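Local structure of cytochrome c552 (Thermochromatium tepidum, 5ZE8) at residues 282-287 against 306-311; 302-307 against 376-381; 318-323 against 403-408. The protein carries five covalently attached c-type hemes of low redox potential and probably relays electrons between them in a thermophilic purple sulfur photosynthetic bacterium. All coordinates share one frame; numbering follows the deposited sequence.

Overall arrangement
Contacts 1 and 2 share N306 and L307 at the end of strand 297-306, the middle strand of a three-stranded antiparallel sheet, and their centres lie about 7 Å apart. Both are partly buried, with side chains such as V286 and H381 near solvent. Contact 3, its centre about 14 Å from that of either, is buried and belongs to a second antiparallel sheet; F287 and V302 of the first two contacts pack against its L323. Contacts 1 and 3 meet the same heme at different places, the one at its iron, the other at a propionate. Contact 2, without a heme, relies on an asparagine amide and aliphatic packing, whereas contact 3 combines strand pairing, buried polar groups and aromatic rings.

Contact 1 of 3, residues 282-287 against 306-311; sequences KRSIVF and NLQPHA. With HEC (heme c), chain F.
The carbonyl oxygen of S284 is gripped by two donors of the loop that follows strand 297-306, which reach it from opposite faces of its plane. L307 N bonds S284 O at 3.2 Å, and Q308 NE2 bonds the same oxygen at 3.0 Å, well above the carbonyl plane. This is the tight, buried part. Glutamine suits the place because its chain, extended beyond CG, spans to S284 while Q308 CG packs 3.8 Å from C2D of the heme. S284 is small enough to fit beside a propionate arm, and its hydroxyl bonds L281 O in the preceding helix. N306 folds the loop as an Asx turn, OD1 accepting from Q308 N, and its ND2 bonds H310 O at 3.0 Å, in the carbonyl plane. The outer side is looser: V286 CG2 meets L307 CD1 at 3.8 Å where the two aliphatic chains cross obliquely, and R283, its side chain exposed, meets L307 through its backbone, R283 O lying 3.2 Å from L307 CD1. Inward, H310 ND1 donates to A311 O at 2.9 Å, close to the ring plane, which helps fix the imidazole's rotation. H310 NE2 stands 2.1 Å from the iron; with H260 it completes the bis-histidine heme c site familiar from multiheme cytochromes.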
loop_
_atom_site.group_PDB
_atom_site.type_symbol
_atom_site.label_atom_id
_atom_site.label_comp_id
_atom_site.label_asym_id
_atom_site.label_seq_id
_atom_site.Cartn_x
_atom_site.Cartn_y
_atom_site.Cartn_z
ATOM N N LYS A 282 -11.820 -4.272 -5.987
ATOM C CA LYS A 282 -13.352 -4.356 -6.173
ATOM C C LYS A 282 -14.155 -4.391 -4.914
ATOM O O LYS A 282 -15.288 -3.875 -4.837
ATOM C CB LYS A 282 -13.672 -5.519 -7.040
ATOM C CG LYS A 282 -13.194 -5.446 -8.437
ATOM C CD LYS A 282 -13.352 -6.775 -9.167
ATOM C CE LYS A 282 -12.846 -6.671 -10.571
ATOM N NZ LYS A 282 -12.622 -8.053 -11.085
ATOM N N ARG A 283 -13.587 -4.947 -3.890
ATOM C CA ARG A 283 -14.191 -4.903 -2.554
ATOM C C ARG A 283 -14.063 -3.677 -1.832
ATOM O O ARG A 283 -14.711 -3.473 -0.823
ATOM C CB ARG A 283 -13.682 -6.086 -1.679
ATOM C CG ARG A 283 -14.343 -7.404 -2.030
ATOM C CD ARG A 283 -15.765 -7.604 -1.491
ATOM N NE ARG A 283 -15.742 -7.560 -0.047
ATOM C CZ ARG A 283 -15.518 -8.639 0.692
ATOM N NH1 ARG A 283 -15.266 -9.792 0.103
ATOM N NH2 ARG A 283 -15.404 -8.528 2.011
ATOM N N SER A 284 -13.244 -2.745 -2.296
ATOM C CA SER A 284 -12.891 -1.671 -1.461
ATOM C C SER A 284 -13.849 -0.521 -1.398
ATOM O O SER A 284 -13.764 0.327 -0.511
ATOM C CB SER A 284 -11.508 -1.171 -1.881
ATOM O OG SER A 284 -11.623 -0.413 -3.085
ATOM N N ILE A 285 -14.854 -0.536 -2.288
ATOM C CA ILE A 285 -15.891 0.474 -2.375
ATOM C C ILE A 285 -17.252 -0.214 -2.664
ATOM O O ILE A 285 -17.260 -1.325 -3.197
ATOM C CB ILE A 285 -15.623 1.578 -3.440
ATOM C CG1 ILE A 285 -15.864 1.147 -4.900
ATOM C CG2 ILE A 285 -14.272 2.164 -3.200
ATOM C CD1 ILE A 285 -15.039 -0.001 -5.376
ATOM N N VAL A 286 -18.333 0.478 -2.402
ATOM C CA VAL A 286 -19.650 0.174 -2.926
ATOM C C VAL A 286 -20.024 1.227 -3.974
ATOM O O VAL A 286 -20.044 2.416 -3.632
ATOM C CB VAL A 286 -20.691 0.128 -1.817
ATOM C CG1 VAL A 286 -22.010 -0.501 -2.360
ATOM C CG2 VAL A 286 -20.201 -0.711 -0.676
ATOM N N PHE A 287 -20.283 0.782 -5.177
ATOM C CA PHE A 287 -20.564 1.652 -6.297
ATOM C C PHE A 287 -21.947 1.412 -6.845
ATOM O O PHE A 287 -22.283 0.273 -7.115
ATOM C CB PHE A 287 -19.494 1.375 -7.335
ATOM C CG PHE A 287 -19.553 2.296 -8.545
ATOM C CD1 PHE A 287 -19.118 3.571 -8.471
ATOM C CD2 PHE A 287 -20.042 1.806 -9.734
ATOM C CE1 PHE A 287 -19.143 4.378 -9.641
ATOM C CE2 PHE A 287 -20.066 2.586 -10.873
ATOM C CZ PHE A 287 -19.628 3.870 -10.818
ATOM N N ASN A 306 -16.748 4.590 0.297
ATOM C CA ASN A 306 -15.448 4.052 0.713
ATOM C C ASN A 306 -15.700 3.176 1.947
ATOM O O ASN A 306 -16.128 3.663 2.991
ATOM C CB ASN A 306 -14.547 5.207 1.072
ATOM C CG ASN A 306 -13.191 4.784 1.537
ATOM O OD1 ASN A 306 -12.850 3.628 1.415
ATOM N ND2 ASN A 306 -12.437 5.710 2.140
ATOM N N LEU A 307 -15.370 1.916 1.807
ATOM C CA LEU A 307 -15.490 0.938 2.908
ATOM C C LEU A 307 -14.289 0.980 3.854
ATOM O O LEU A 307 -14.264 0.174 4.847
ATOM C CB LEU A 307 -15.624 -0.480 2.345
ATOM C CG LEU A 307 -17.000 -0.698 1.689
ATOM C CD1 LEU A 307 -16.970 -1.960 0.828
ATOM C CD2 LEU A 307 -18.178 -0.591 2.679
ATOM N N GLN A 308 -13.270 1.816 3.604
ATOM C CA GLN A 308 -12.006 1.783 4.334
ATOM C C GLN A 308 -11.975 2.858 5.406
ATOM O O GLN A 308 -12.621 3.932 5.258
ATOM C CB GLN A 308 -10.876 2.032 3.313
ATOM C CG GLN A 308 -10.911 1.048 2.137
ATOM C CD GLN A 308 -10.301 1.647 0.880
ATOM O OE1 GLN A 308 -9.220 2.314 0.924
ATOM N NE2 GLN A 308 -10.956 1.427 -0.222
ATOM N N PRO A 309 -11.149 2.725 6.449
ATOM C CA PRO A 309 -11.001 3.687 7.501
ATOM C C PRO A 309 -9.879 4.706 7.203
ATOM O O PRO A 309 -9.561 5.541 8.008
ATOM C CB PRO A 309 -10.590 2.793 8.676
ATOM C CG PRO A 309 -9.790 1.690 8.069
ATOM C CD PRO A 309 -10.507 1.428 6.769
ATOM N N HIS A 310 -9.179 4.504 6.072
ATOM C CA HIS A 310 -8.227 5.452 5.512
ATOM C C HIS A 310 -8.870 5.995 4.242
ATOM O O HIS A 310 -9.904 5.510 3.821
ATOM C CB HIS A 310 -6.847 4.814 5.266
ATOM C CG HIS A 310 -6.874 3.440 4.603
ATOM N ND1 HIS A 310 -7.366 3.166 3.325
ATOM C CD2 HIS A 310 -6.411 2.246 5.071
ATOM C CE1 HIS A 310 -7.203 1.875 3.070
ATOM N NE2 HIS A 310 -6.615 1.297 4.116
ATOM N N ALA A 311 -8.240 6.996 3.639
ATOM C CA ALA A 311 -8.721 7.441 2.323
ATOM C C ALA A 311 -8.713 6.333 1.264
ATOM O O ALA A 311 -8.071 5.260 1.399
ATOM C CB ALA A 311 -7.918 8.625 1.807
HETATM FE FE HEC F . -6.061 -0.674 4.249
HETATM C CHA HEC F . -5.825 -0.697 0.916
HETATM C CHB HEC F . -2.756 0.157 4.547
HETATM C CHC HEC F . -6.388 -0.449 7.661
HETATM C CHD HEC F . -9.215 -1.994 4.024
HETATM N NA HEC F . -4.559 -0.310 3.004
HETATM C C1A HEC F . -4.689 -0.315 1.599
HETATM C C2A HEC F . -3.427 0.010 0.996
HETATM C C3A HEC F . -2.580 0.219 2.053
HETATM C C4A HEC F . -3.266 0.030 3.279
HETATM C CMA HEC F . -1.109 0.643 2.000
HETATM C CAA HEC F . -3.143 0.179 -0.516
HETATM C CBA HEC F . -3.530 1.571 -1.006
HETATM C CGA HEC F . -3.273 1.828 -2.468
HETATM O O1A HEC F . -2.125 2.126 -2.876
HETATM O O2A HEC F . -4.257 1.715 -3.263
HETATM N NB HEC F . -4.838 -0.246 5.822
HETATM C C1B HEC F . -3.500 0.007 5.691
HETATM C C2B HEC F . -2.932 0.242 6.972
HETATM C C3B HEC F . -3.936 0.103 7.928
HETATM C C4B HEC F . -5.147 -0.195 7.130
HETATM C CMB HEC F . -1.481 0.631 7.288
HETATM C CAB HEC F . -3.972 0.345 9.381
HETATM C CBB HEC F . -3.543 1.619 9.783
HETATM N NC HEC F . -7.522 -1.127 5.583
HETATM C C1C HEC F . -7.443 -0.917 6.925
HETATM C C2C HEC F . -8.615 -1.498 7.511
HETATM C C3C HEC F . -9.427 -1.984 6.523
HETATM C C4C HEC F . -8.735 -1.694 5.283
HETATM C CMC HEC F . -8.869 -1.612 9.013
HETATM C CAC HEC F . -10.787 -2.665 6.554
HETATM C CBC HEC F . -11.821 -2.004 7.250
HETATM N ND HEC F . -7.252 -1.150 2.791
HETATM C C1D HEC F . -8.498 -1.766 2.847
HETATM C C2D HEC F . -8.993 -2.126 1.501
HETATM C C3D HEC F . -8.077 -1.742 0.594
HETATM C C4D HEC F . -7.012 -1.155 1.461
HETATM C CMD HEC F . -10.309 -2.754 1.227
HETATM C CAD HEC F . -8.067 -1.884 -0.899
HETATM C CBD HEC F . -7.987 -0.544 -1.590
HETATM C CGD HEC F . -6.674 -0.212 -2.281
HETATM O O1D HEC F . -5.844 -1.084 -2.525
HETATM O O2D HEC F . -6.531 0.963 -2.582
#

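Contact 2 of 3, residues 302-307 against 376-381; sequences VWIRNL and TRLQPH
N306, at the end of the central strand of a three-stranded antiparallel sheet, turns its amide toward the loop that leads into the neighbouring strand 383-391. CG lies anti to the backbone N (chi1 179°), which sends the amide straight out from the strand toward Q379. N306 ND2 bonds Q379 O at 2.9 Å; the oxygen lies close to the plane of the asparagine amide, whereas the donor stands above the carbonyl plane of Q379. Because the same nitrogen also serves H310 O, both of its hydrogens are used, as befits a buried amide. An alanine here is likely to leave Q379 O without this donor and the loop freer to shift against the strand. Beside the amide the contact becomes aliphatic, N306 CB lying 4.0 Å from L378 CB. Two residues back along the strand, I304 and L378 meet at about a right angle, I304 CG2 against L378 CD1 at 3.8 Å. Branched side chains suit this buried spot, where F352 of strand 351-357 touches both and M312 covers L378 and N306. At the loop's far end the side chain of H381 leaves the backbone away from the strand, and H381 CA approaches N306 O at 3.3 Å in a CA-H...O contact, nearly straight at 163°.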
loop_
_atom_site.group_PDB
_atom_site.type_symbol
_atom_site.label_atom_id
_atom_site.label_comp_id
_atom_site.label_asym_id
_atom_site.label_seq_id
_atom_site.Cartn_x
_atom_site.Cartn_y
_atom_site.Cartn_z
ATOM N N VAL A 302 -24.515 8.985 -9.069
ATOM C CA VAL A 302 -23.473 7.997 -8.885
ATOM C C VAL A 302 -23.146 8.071 -7.385
ATOM O O VAL A 302 -22.874 9.119 -6.866
ATOM C CB VAL A 302 -22.231 8.246 -9.775
ATOM C CG1 VAL A 302 -21.128 7.274 -9.402
ATOM C CG2 VAL A 302 -22.598 8.057 -11.210
ATOM N N TRP A 303 -23.279 6.939 -6.693
ATOM C CA TRP A 303 -22.946 6.822 -5.267
ATOM C C TRP A 303 -21.714 5.951 -5.093
ATOM O O TRP A 303 -21.656 4.797 -5.638
ATOM C CB TRP A 303 -24.146 6.223 -4.511
ATOM C CG TRP A 303 -25.471 6.925 -4.820
ATOM C CD1 TRP A 303 -26.332 6.668 -5.884
ATOM C CD2 TRP A 303 -26.063 7.992 -4.085
ATOM N NE1 TRP A 303 -27.425 7.524 -5.841
ATOM C CE2 TRP A 303 -27.287 8.345 -4.751
ATOM C CE3 TRP A 303 -25.687 8.698 -2.933
ATOM C CZ2 TRP A 303 -28.122 9.362 -4.283
ATOM C CZ3 TRP A 303 -26.534 9.721 -2.480
ATOM C CH2 TRP A 303 -27.734 10.035 -3.164
ATOM N N ILE A 304 -20.746 6.494 -4.378
ATOM C CA ILE A 304 -19.486 5.716 -4.164
ATOM C C ILE A 304 -19.216 5.753 -2.647
ATOM O O ILE A 304 -18.850 6.800 -2.139
ATOM C CB ILE A 304 -18.293 6.294 -4.929
ATOM C CG1 ILE A 304 -18.700 6.606 -6.379
ATOM C CG2 ILE A 304 -17.174 5.268 -4.888
ATOM C CD1 ILE A 304 -17.579 7.177 -7.207
ATOM N N ARG A 305 -19.362 4.609 -1.981
ATOM C CA ARG A 305 -19.018 4.520 -0.552
ATOM C C ARG A 305 -17.640 3.860 -0.374
ATOM O O ARG A 305 -17.390 2.741 -0.864
ATOM C CB ARG A 305 -20.034 3.671 0.176
ATOM C CG ARG A 305 -19.629 3.319 1.619
ATOM C CD ARG A 305 -20.787 2.601 2.387
ATOM N NE ARG A 305 -20.357 2.180 3.715
ATOM C CZ ARG A 305 -20.861 1.157 4.432
ATOM N NH1 ARG A 305 -21.941 0.496 4.021
ATOM N NH2 ARG A 305 -20.274 0.805 5.569
ATOM N N ASN A 306 -16.748 4.590 0.297
ATOM C CA ASN A 306 -15.448 4.052 0.713
ATOM C C ASN A 306 -15.700 3.176 1.947
ATOM O O ASN A 306 -16.128 3.663 2.991
ATOM C CB ASN A 306 -14.547 5.207 1.072
ATOM C CG ASN A 306 -13.191 4.784 1.537
ATOM O OD1 ASN A 306 -12.850 3.628 1.415
ATOM N ND2 ASN A 306 -12.437 5.710 2.140
ATOM N N LEU A 307 -15.370 1.916 1.807
ATOM C CA LEU A 307 -15.490 0.938 2.908
ATOM C C LEU A 307 -14.289 0.980 3.854
ATOM O O LEU A 307 -14.264 0.174 4.847
ATOM C CB LEU A 307 -15.624 -0.480 2.345
ATOM C CG LEU A 307 -17.000 -0.698 1.689
ATOM C CD1 LEU A 307 -16.970 -1.960 0.828
ATOM C CD2 LEU A 307 -18.178 -0.591 2.679
ATOM N N THR A 376 -8.981 15.262 -3.587
ATOM C CA THR A 376 -10.337 14.864 -3.941
ATOM C C THR A 376 -10.575 13.380 -3.751
ATOM O O THR A 376 -11.607 12.834 -4.164
ATOM C CB THR A 376 -10.639 15.186 -5.391
ATOM O OG1 THR A 376 -9.745 14.565 -6.260
ATOM C CG2 THR A 376 -10.526 16.693 -5.635
ATOM N N ARG A 377 -9.583 12.707 -3.107
ATOM C CA ARG A 377 -9.769 11.284 -2.826
ATOM C C ARG A 377 -10.997 11.086 -1.907
ATOM O O ARG A 377 -11.457 11.998 -1.236
ATOM C CB ARG A 377 -8.498 10.702 -2.197
ATOM C CG ARG A 377 -7.217 10.840 -3.052
ATOM C CD ARG A 377 -5.964 10.493 -2.303
ATOM N NE ARG A 377 -5.874 11.223 -1.073
ATOM C CZ ARG A 377 -5.384 10.796 0.105
ATOM N NH1 ARG A 377 -4.843 9.589 0.274
ATOM N NH2 ARG A 377 -5.438 11.583 1.138
ATOM N N LEU A 378 -11.544 9.872 -1.903
ATOM C CA LEU A 378 -12.573 9.603 -0.969
ATOM C C LEU A 378 -11.969 9.591 0.409
ATOM O O LEU A 378 -10.987 8.851 0.649
ATOM C CB LEU A 378 -13.242 8.260 -1.240
ATOM C CG LEU A 378 -13.877 8.038 -2.629
ATOM C CD1 LEU A 378 -14.169 6.562 -2.892
ATOM C CD2 LEU A 378 -15.126 8.886 -2.703
ATOM N N GLN A 379 -12.624 10.274 1.338
ATOM C CA GLN A 379 -12.173 10.369 2.685
ATOM C C GLN A 379 -12.556 9.145 3.473
ATOM O O GLN A 379 -13.376 8.350 3.017
ATOM C CB GLN A 379 -12.661 11.673 3.320
ATOM C CG GLN A 379 -12.032 12.903 2.623
ATOM C CD GLN A 379 -10.450 12.961 2.617
ATOM O OE1 GLN A 379 -9.791 13.188 1.557
ATOM N NE2 GLN A 379 -9.848 12.702 3.762
ATOM N N PRO A 380 -11.915 8.959 4.656
ATOM C CA PRO A 380 -12.268 7.721 5.392
ATOM C C PRO A 380 -13.764 7.576 5.544
ATOM O O PRO A 380 -14.425 8.529 5.957
ATOM C CB PRO A 380 -11.619 7.956 6.732
ATOM C CG PRO A 380 -10.447 8.799 6.473
ATOM C CD PRO A 380 -10.880 9.716 5.353
ATOM N N HIS A 381 -14.272 6.376 5.225
ATOM C CA HIS A 381 -15.670 6.006 5.258
ATOM C C HIS A 381 -16.661 6.967 4.596
ATOM O O HIS A 381 -17.847 6.987 4.916
ATOM C CB HIS A 381 -16.101 5.646 6.702
ATOM C CG HIS A 381 -16.128 6.787 7.653
ATOM N ND1 HIS A 381 -15.115 7.020 8.561
ATOM C CD2 HIS A 381 -17.016 7.793 7.819
ATOM C CE1 HIS A 381 -15.372 8.130 9.237
ATOM N NE2 HIS A 381 -16.536 8.604 8.830
#

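Contact 3 of 3, residues 318-323 against 403-408; sequences FRNLYL and YYNLLW. With HEC (heme c), chain F.
R319 and Y404 hold one heme propionate between them. R319 NE donates to heme O1A at 2.8 Å, the carboxylate lying at the edge of the guanidinium, and Y404 OH donates to heme O2A at 2.6 Å. R319 NH2 bonds L406 O at 3.0 Å and also reaches a propionate of another heme, which suits arginine with its several N-H groups. The chain bends at its second torsion (chi2 -54°), and L406 CD2 rests over the centre of one guanidinium face. Further along, strands 320-328 and 397-405 run as antiparallel neighbours in a larger sheet. N320 and N405 form a hydrogen-bonded pair, as do Y322 and Y403, with L321 and Y404 the non-hydrogen-bonded pair between them. N320 O has two donors, N405 N at 2.9 Å and, from above its carbonyl plane, N405 ND2 at 3.2 Å. The two amides lie almost parallel, their planes 6° apart. N320 ND2 bonds F318 O at 3.0 Å and gives a weak bond to L407 O, so this buried asparagine ties the backbone of its own segment, at F318, to that of 403-408, at L407, the latter weakly. On the same face as these amides Y403 CB sits over the Y322 ring, a CH-pi contact, while the Y403 hydroxyl bonds E401. W408 NE1 donates to a water that lies beside R319 O. The F318 ring points its edge at the six-membered ring of W408, the planes perpendicular, and F318 CA lies over the five-membered ring, 3.6 Å from its centroid.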
loop_
_atom_site.group_PDB
_atom_site.type_symbol
_atom_site.label_atom_id
_atom_site.label_comp_id
_atom_site.label_asym_id
_atom_site.label_seq_id
_atom_site.Cartn_x
_atom_site.Cartn_y
_atom_site.Cartn_z
ATOM N N PHE A 318 0.592 9.173 -5.849
ATOM C CA PHE A 318 0.180 9.148 -7.241
ATOM C C PHE A 318 -1.010 8.212 -7.522
ATOM O O PHE A 318 -1.431 8.138 -8.663
ATOM C CB PHE A 318 1.232 8.827 -8.213
ATOM C CG PHE A 318 2.409 8.245 -7.618
ATOM C CD1 PHE A 318 2.393 6.898 -7.231
ATOM C CD2 PHE A 318 3.499 9.035 -7.380
ATOM C CE1 PHE A 318 3.534 6.355 -6.630
ATOM C CE2 PHE A 318 4.647 8.503 -6.736
ATOM C CZ PHE A 318 4.648 7.164 -6.351
ATOM N N ARG A 319 -1.484 7.503 -6.494
ATOM C CA ARG A 319 -2.650 6.740 -6.684
ATOM C C ARG A 319 -3.839 7.667 -7.022
ATOM O O ARG A 319 -4.023 8.747 -6.450
ATOM C CB ARG A 319 -3.024 5.975 -5.420
ATOM C CG ARG A 319 -2.020 5.043 -4.841
ATOM C CD ARG A 319 -1.542 4.040 -5.860
ATOM N NE ARG A 319 -0.822 2.939 -5.228
ATOM C CZ ARG A 319 0.380 2.492 -5.546
ATOM N NH1 ARG A 319 0.877 1.462 -4.880
ATOM N NH2 ARG A 319 1.118 3.118 -6.498
ATOM N N ASN A 320 -4.665 7.171 -7.924
ATOM C CA ASN A 320 -5.842 7.921 -8.320
ATOM C C ASN A 320 -6.953 7.093 -8.877
ATOM O O ASN A 320 -6.715 6.055 -9.459
ATOM C CB ASN A 320 -5.435 9.021 -9.295
ATOM C CG ASN A 320 -4.936 8.480 -10.610
ATOM O OD1 ASN A 320 -5.734 8.290 -11.523
ATOM N ND2 ASN A 320 -3.620 8.167 -10.693
ATOM N N LEU A 321 -8.180 7.547 -8.724
ATOM C CA LEU A 321 -9.337 6.938 -9.399
ATOM C C LEU A 321 -9.994 7.928 -10.303
ATOM O O LEU A 321 -9.860 9.174 -10.145
ATOM C CB LEU A 321 -10.415 6.558 -8.405
ATOM C CG LEU A 321 -10.077 6.190 -6.977
ATOM C CD1 LEU A 321 -11.308 6.006 -6.091
ATOM C CD2 LEU A 321 -9.212 4.958 -6.995
ATOM N N TYR A 322 -10.778 7.400 -11.236
ATOM C CA TYR A 322 -11.646 8.293 -11.998
ATOM C C TYR A 322 -12.900 7.568 -12.389
ATOM O O TYR A 322 -12.842 6.371 -12.551
ATOM C CB TYR A 322 -10.958 8.881 -13.212
ATOM C CG TYR A 322 -10.434 7.994 -14.298
ATOM C CD1 TYR A 322 -11.266 7.489 -15.279
ATOM C CD2 TYR A 322 -9.097 7.602 -14.370
ATOM C CE1 TYR A 322 -10.773 6.674 -16.292
ATOM C CE2 TYR A 322 -8.581 6.837 -15.404
ATOM C CZ TYR A 322 -9.449 6.330 -16.349
ATOM O OH TYR A 322 -8.964 5.527 -17.348
ATOM N N LEU A 323 -13.996 8.359 -12.520
ATOM C CA LEU A 323 -15.307 7.884 -12.889
ATOM C C LEU A 323 -15.532 8.202 -14.363
ATOM O O LEU A 323 -15.338 9.306 -14.763
ATOM C CB LEU A 323 -16.376 8.568 -12.081
ATOM C CG LEU A 323 -17.792 8.461 -12.640
ATOM C CD1 LEU A 323 -18.290 6.987 -12.510
ATOM C CD2 LEU A 323 -18.676 9.349 -11.872
ATOM N N TYR A 403 -12.440 3.516 -12.286
ATOM C CA TYR A 403 -11.088 3.055 -12.652
ATOM C C TYR A 403 -10.100 3.438 -11.566
ATOM O O TYR A 403 -10.154 4.530 -11.030
ATOM C CB TYR A 403 -10.542 3.587 -13.963
ATOM C CG TYR A 403 -11.295 2.962 -15.132
ATOM C CD1 TYR A 403 -10.878 1.753 -15.688
ATOM C CD2 TYR A 403 -12.480 3.618 -15.635
ATOM C CE1 TYR A 403 -11.578 1.210 -16.730
ATOM C CE2 TYR A 403 -13.140 3.067 -16.702
ATOM C CZ TYR A 403 -12.691 1.888 -17.223
ATOM O OH TYR A 403 -13.327 1.256 -18.294
ATOM N N TYR A 404 -9.277 2.489 -11.186
ATOM C CA TYR A 404 -8.131 2.715 -10.291
ATOM C C TYR A 404 -6.814 2.733 -11.075
ATOM O O TYR A 404 -6.577 1.991 -12.044
ATOM C CB TYR A 404 -8.090 1.613 -9.263
ATOM C CG TYR A 404 -6.886 1.633 -8.315
ATOM C CD1 TYR A 404 -5.730 1.016 -8.684
ATOM C CD2 TYR A 404 -6.899 2.277 -7.048
ATOM C CE1 TYR A 404 -4.597 0.968 -7.850
ATOM C CE2 TYR A 404 -5.770 2.264 -6.202
ATOM C CZ TYR A 404 -4.642 1.604 -6.621
ATOM O OH TYR A 404 -3.545 1.521 -5.799
ATOM N N ASN A 405 -5.892 3.564 -10.597
ATOM C CA ASN A 405 -4.609 3.703 -11.286
ATOM C C ASN A 405 -3.473 3.818 -10.271
ATOM O O ASN A 405 -3.550 4.673 -9.376
ATOM C CB ASN A 405 -4.639 4.984 -12.056
ATOM C CG ASN A 405 -5.780 5.041 -13.062
ATOM O OD1 ASN A 405 -5.644 4.536 -14.142
ATOM N ND2 ASN A 405 -6.941 5.502 -12.614
ATOM N N LEU A 406 -2.432 2.968 -10.405
ATOM C CA LEU A 406 -1.221 3.070 -9.581
ATOM C C LEU A 406 -0.464 4.390 -9.688
ATOM O O LEU A 406 0.175 4.807 -8.738
ATOM C CB LEU A 406 -0.266 1.930 -9.929
ATOM C CG LEU A 406 -0.762 0.533 -9.495
ATOM C CD1 LEU A 406 0.219 -0.511 -10.096
ATOM C CD2 LEU A 406 -0.808 0.310 -8.002
ATOM N N LEU A 407 -0.547 5.036 -10.860
ATOM C CA LEU A 407 0.207 6.249 -11.153
ATOM C C LEU A 407 -0.621 7.313 -11.804
ATOM O O LEU A 407 -1.556 7.013 -12.500
ATOM C CB LEU A 407 1.368 5.913 -12.086
ATOM C CG LEU A 407 2.420 4.927 -11.590
ATOM C CD1 LEU A 407 3.360 4.529 -12.749
ATOM C CD2 LEU A 407 3.169 5.578 -10.459
ATOM N N TRP A 408 -0.269 8.563 -11.598
ATOM C CA TRP A 408 -0.894 9.663 -12.294
ATOM C C TRP A 408 -0.763 9.527 -13.790
ATOM O O TRP A 408 0.219 9.015 -14.273
ATOM C CB TRP A 408 -0.183 10.986 -11.940
ATOM C CG TRP A 408 -0.372 11.524 -10.527
ATOM C CD1 TRP A 408 -1.479 11.457 -9.773
ATOM C CD2 TRP A 408 0.623 12.188 -9.731
ATOM N NE1 TRP A 408 -1.279 12.040 -8.526
ATOM C CE2 TRP A 408 -0.001 12.537 -8.494
ATOM C CE3 TRP A 408 1.979 12.533 -9.959
ATOM C CZ2 TRP A 408 0.659 13.149 -7.473
ATOM C CZ3 TRP A 408 2.636 13.152 -8.921
ATOM C CH2 TRP A 408 1.985 13.406 -7.677
HETATM FE FE HEC F . -6.061 -0.674 4.249
HETATM C CHA HEC F . -5.825 -0.697 0.916
HETATM C CHB HEC F . -2.756 0.157 4.547
HETATM C CHC HEC F . -6.388 -0.449 7.661
HETATM C CHD HEC F . -9.215 -1.994 4.024
HETATM N NA HEC F . -4.559 -0.310 3.004
HETATM C C1A HEC F . -4.689 -0.315 1.599
HETATM C C2A HEC F . -3.427 0.010 0.996
HETATM C C3A HEC F . -2.580 0.219 2.053
HETATM C C4A HEC F . -3.266 0.030 3.279
HETATM C CMA HEC F . -1.109 0.643 2.000
HETATM C CAA HEC F . -3.143 0.179 -0.516
HETATM C CBA HEC F . -3.530 1.571 -1.006
HETATM C CGA HEC F . -3.273 1.828 -2.468
HETATM O O1A HEC F . -2.125 2.126 -2.876
HETATM O O2A HEC F . -4.257 1.715 -3.263
HETATM N NB HEC F . -4.838 -0.246 5.822
HETATM C C1B HEC F . -3.500 0.007 5.691
HETATM C C2B HEC F . -2.932 0.242 6.972
HETATM C C3B HEC F . -3.936 0.103 7.928
HETATM C C4B HEC F . -5.147 -0.195 7.130
HETATM C CMB HEC F . -1.481 0.631 7.288
HETATM C CAB HEC F . -3.972 0.345 9.381
HETATM C CBB HEC F . -3.543 1.619 9.783
HETATM N NC HEC F . -7.522 -1.127 5.583
HETATM C C1C HEC F . -7.443 -0.917 6.925
HETATM C C2C HEC F . -8.615 -1.498 7.511
HETATM C C3C HEC F . -9.427 -1.984 6.523
HETATM C C4C HEC F . -8.735 -1.694 5.283
HETATM C CMC HEC F . -8.869 -1.612 9.013
HETATM C CAC HEC F . -10.787 -2.665 6.554
HETATM C CBC HEC F . -11.821 -2.004 7.250
HETATM N ND HEC F . -7.252 -1.150 2.791
HETATM C C1D HEC F . -8.498 -1.766 2.847
HETATM C C2D HEC F . -8.993 -2.126 1.501
HETATM C C3D HEC F . -8.077 -1.742 0.594
HETATM C C4D HEC F . -7.012 -1.155 1.461
HETATM C CMD HEC F . -10.309 -2.754 1.227
HETATM C CAD HEC F . -8.067 -1.884 -0.899
HETATM C CBD HEC F . -7.987 -0.544 -1.590
HETATM C CGD HEC F . -6.674 -0.212 -2.281
HETATM O O1D HEC F . -5.844 -1.084 -2.525
HETATM O O2D HEC F . -6.531 0.963 -2.582
HETATM O O HOH W 1 -3.199 11.188 -6.372
#